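Local coordinates for protein TRAP-type C4-dicarboxylate:H+ symport system substrate-binding component DctP (Shewanella oneidensis, PDB 4MX6) that binds succinate and probably hands such C4-dicarboxylates to a TRAP-type proton symporter, at residues G82-L87 with K199-E204. Sequence-based numbering, arbitrary orientation.
Sequences GDNNEL and KKPFSE
The carboxylate of D83 presents one face to the backbone of P201 and F202: the amide N of F202 donates a hydrogen bond of 2.9 Å to OD2 of D83. The donor comes from above the carboxylate plane, 59° out of it. OD1 is salt-bridged to K104, a succinate-binding residue, while R179, another such residue, makes a weak, long ion pair with OD2. At the stem of the side chain, CB of D83 packs against CB of P201 at 3.9 Å, and the amide of N84 skirts the same proline ring, ND2 of N84 lying 4.2 Å from CG of P201. F202 adds its CB, 3.6 Å from OD2 of D83; with CG anti to the backbone N (chi1 -174°), its end leads away from D83, and the side chain lies about 3 Å from the bound succinate at the nearest atoms. The O of one water, 3.0 Å from N of D83, accepts from it and, weakly, from N of S203. This small surface contact joins the lead-in to helix 86-91 to the loop between strand 196-199 and helix 205-210, probably bridging the two lobes beside the succinate cleft, consistent with a closed, ligand-bound form. D83, gripped through both oxygens, probably helps to position K104 and to balance the positive charge gathered for the dicarboxylate.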
ATOM      1  N   GLY A  82       2.033 -14.641  -0.111  1.00  9.11           N
ATOM      2  CA  GLY A  82       2.592 -13.466  -0.744  1.00  9.23           C
ATOM      3  C   GLY A  82       1.545 -12.708  -1.537  1.00  8.23           C
ATOM      4  O   GLY A  82       0.350 -12.993  -1.456  1.00  8.92           O
ATOM      5  N   ASP A  83       2.008 -11.746  -2.330  1.00  8.01           N
ATOM      6  CA  ASP A  83       1.106 -10.856  -3.065  1.00  8.50           C
ATOM      7  C   ASP A  83       0.120 -11.635  -3.918  1.00  9.58           C
ATOM      8  O   ASP A  83      -1.070 -11.311  -3.964  1.00 10.92           O
ATOM      9  CB  ASP A  83       1.885  -9.961  -4.025  1.00  8.84           C
ATOM     10  CG  ASP A  83       2.340  -8.641  -3.415  1.00  8.22           C
ATOM     11  OD1 ASP A  83       2.005  -8.317  -2.253  1.00  9.18           O
ATOM     12  OD2 ASP A  83       3.003  -7.875  -4.179  1.00  9.13           O
ATOM     13  N   ASN A  84       0.605 -12.624  -4.650  1.00 10.63           N
ATOM     14  CA  ASN A  84      -0.235 -13.212  -5.670  1.00 12.59           C
ATOM     15  C   ASN A  84      -1.287 -14.159  -5.113  1.00 12.85           C
ATOM     16  O   ASN A  84      -2.335 -14.289  -5.745  1.00 14.83           O
ATOM     17  CB  ASN A  84       0.598 -13.899  -6.752  1.00 14.66           C
ATOM     18  CG  ASN A  84       1.385 -12.905  -7.606  1.00 17.88           C
ATOM     19  OD1 ASN A  84       1.178 -11.684  -7.534  1.00 19.03           O
ATOM     20  ND2 ASN A  84       2.297 -13.427  -8.414  1.00 19.37           N
ATOM     21  N   ASN A  85      -1.049 -14.782  -3.945  1.00 11.29           N
ATOM     22  CA  ASN A  85      -1.973 -15.796  -3.413  1.00 11.36           C
ATOM     23  C   ASN A  85      -2.717 -15.427  -2.126  1.00  9.88           C
ATOM     24  O   ASN A  85      -3.576 -16.188  -1.696  1.00 10.24           O
ATOM     25  CB  ASN A  85      -1.298 -17.179  -3.257  1.00 12.62           C
ATOM     26  CG  ASN A  85      -0.165 -17.199  -2.232  1.00 14.61           C
ATOM     27  OD1 ASN A  85       0.077 -16.237  -1.518  1.00 14.71           O
ATOM     28  ND2 ASN A  85       0.501 -18.344  -2.126  1.00 16.73           N
ATOM     29  N   GLU A  86      -2.439 -14.276  -1.528  1.00  8.87           N
ATOM     30  CA  GLU A  86      -2.989 -14.007  -0.209  1.00  8.24           C
ATOM     31  C   GLU A  86      -4.510 -13.844  -0.203  1.00  8.21           C
ATOM     32  O   GLU A  86      -5.153 -14.284   0.750  1.00  7.87           O
ATOM     33  CB  GLU A  86      -2.293 -12.810   0.443  1.00  7.93           C
ATOM     34  CG  GLU A  86      -2.546 -11.472  -0.224  1.00  7.78           C
ATOM     35  CD  GLU A  86      -1.888 -10.304   0.505  1.00  7.23           C
ATOM     36  OE1 GLU A  86      -1.419 -10.458   1.665  1.00  7.86           O
ATOM     37  OE2 GLU A  86      -1.835  -9.203  -0.098  1.00  7.63           O
ATOM     38  N   LEU A  87      -5.101 -13.224  -1.227  1.00  8.17           N
ATOM     39  CA  LEU A  87      -6.548 -13.028  -1.204  1.00  8.66           C
ATOM     40  C   LEU A  87      -7.272 -14.360  -1.460  1.00  9.17           C
ATOM     41  O   LEU A  87      -8.297 -14.640  -0.830  1.00  9.03           O
ATOM     42  CB  LEU A  87      -6.999 -11.930  -2.185  1.00  9.27           C
ATOM     43  CG  LEU A  87      -6.666 -10.505  -1.716  1.00  9.72           C
ATOM     44  CD1 LEU A  87      -7.076  -9.485  -2.760  1.00 10.78           C
ATOM     45  CD2 LEU A  87      -7.337 -10.165  -0.394  1.00  9.96           C
ATOM     46  N   LYS A 199       4.518  -6.030 -13.822  1.00  9.42           N
ATOM     47  CA  LYS A 199       3.833  -6.404 -12.590  1.00  9.23           C
ATOM     48  C   LYS A 199       4.565  -7.572 -11.939  1.00  8.77           C
ATOM     49  O   LYS A 199       4.717  -8.621 -12.552  1.00 10.16           O
ATOM     50  CB  LYS A 199       2.376  -6.787 -12.874  1.00 10.54           C
ATOM     51  CG  LYS A 199       1.515  -5.660 -13.438  1.00 11.55           C
ATOM     52  CD  LYS A 199       0.124  -6.154 -13.805  1.00 13.21           C
ATOM     53  CE  LYS A 199      -0.691  -5.070 -14.486  1.00 14.70           C
ATOM     54  NZ  LYS A 199      -2.049  -5.538 -14.822  1.00 16.40           N
ATOM     55  N   LYS A 200       5.003  -7.392 -10.698  1.00  8.56           N
ATOM     56  CA  LYS A 200       5.712  -8.440  -9.967  1.00  9.19           C
ATOM     57  C   LYS A 200       5.367  -8.371  -8.487  1.00  8.81           C
ATOM     58  O   LYS A 200       5.124  -7.296  -7.960  1.00  9.24           O
ATOM     59  CB  LYS A 200       7.233  -8.295 -10.116  1.00 10.68           C
ATOM     60  CG  LYS A 200       7.773  -8.480 -11.521  1.00 13.42           C
ATOM     61  CD  LYS A 200       7.685  -9.923 -11.962  1.00 16.54           C
ATOM     62  CE  LYS A 200       8.236 -10.111 -13.356  1.00 19.57           C
ATOM     63  NZ  LYS A 200       8.306 -11.544 -13.737  1.00 21.35           N
ATOM     64  N   PRO A 201       5.390  -9.518  -7.796  1.00  8.72           N
ATOM     65  CA  PRO A 201       5.134  -9.515  -6.349  1.00  8.66           C
ATOM     66  C   PRO A 201       6.243  -8.806  -5.570  1.00  7.93           C
ATOM     67  O   PRO A 201       7.416  -8.804  -5.969  1.00  8.50           O
ATOM     68  CB  PRO A 201       5.089 -10.997  -6.002  1.00 10.13           C
ATOM     69  CG  PRO A 201       5.813 -11.663  -7.070  1.00 11.87           C
ATOM     70  CD  PRO A 201       5.618 -10.874  -8.314  1.00 10.13           C
ATOM     71  N   PHE A 202       5.862  -8.249  -4.430  1.00  6.85           N
ATOM     72  CA  PHE A 202       6.760  -7.449  -3.621  1.00  6.48           C
ATOM     73  C   PHE A 202       8.009  -8.221  -3.231  1.00  6.89           C
ATOM     74  O   PHE A 202       9.090  -7.646  -3.173  1.00  7.29           O
ATOM     75  CB  PHE A 202       6.029  -6.971  -2.375  1.00  6.87           C
ATOM     76  CG  PHE A 202       6.813  -6.020  -1.526  1.00  6.50           C
ATOM     77  CD1 PHE A 202       7.205  -4.784  -2.024  1.00  6.72           C
ATOM     78  CD2 PHE A 202       7.146  -6.345  -0.221  1.00  7.06           C
ATOM     79  CE1 PHE A 202       7.881  -3.890  -1.222  1.00  6.59           C
ATOM     80  CE2 PHE A 202       7.817  -5.441   0.582  1.00  7.32           C
ATOM     81  CZ  PHE A 202       8.199  -4.218   0.071  1.00  7.48           C
ATOM     82  N   SER A 203       7.873  -9.514  -2.951  1.00  7.32           N
ATOM     83  CA  SER A 203       9.011 -10.309  -2.498  1.00  8.59           C
ATOM     84  C   SER A 203      10.167 -10.365  -3.496  1.00  8.73           C
ATOM     85  O   SER A 203      11.297 -10.669  -3.112  1.00 10.33           O
ATOM     86  CB  SER A 203       8.537 -11.722  -2.174  1.00  9.50           C
ATOM     87  OG  SER A 203       8.107 -12.391  -3.345  1.00 11.50           O
ATOM     88  N   GLU A 204       9.897 -10.083  -4.770  1.00  8.93           N
ATOM     89  CA  GLU A 204      10.925 -10.168  -5.804  1.00  9.99           C
ATOM     90  C   GLU A 204      11.663  -8.862  -6.068  1.00  9.26           C
ATOM     91  O   GLU A 204      12.633  -8.840  -6.805  1.00 10.12           O
ATOM     92  CB  GLU A 204      10.280 -10.597  -7.123  1.00 12.00           C
ATOM     93  CG  GLU A 204       9.696 -11.997  -7.121  1.00 15.23           C
ATOM     94  CD  GLU A 204       9.181 -12.407  -8.492  1.00 19.46           C
ATOM     95  OE1 GLU A 204       9.609 -11.809  -9.493  1.00 21.99           O
ATOM     96  OE2 GLU A 204       8.354 -13.330  -8.571  1.00 22.53           O
TER
HETATM   97  O   HOH W   1       4.977 -11.191  -2.092  1.00  9.69           O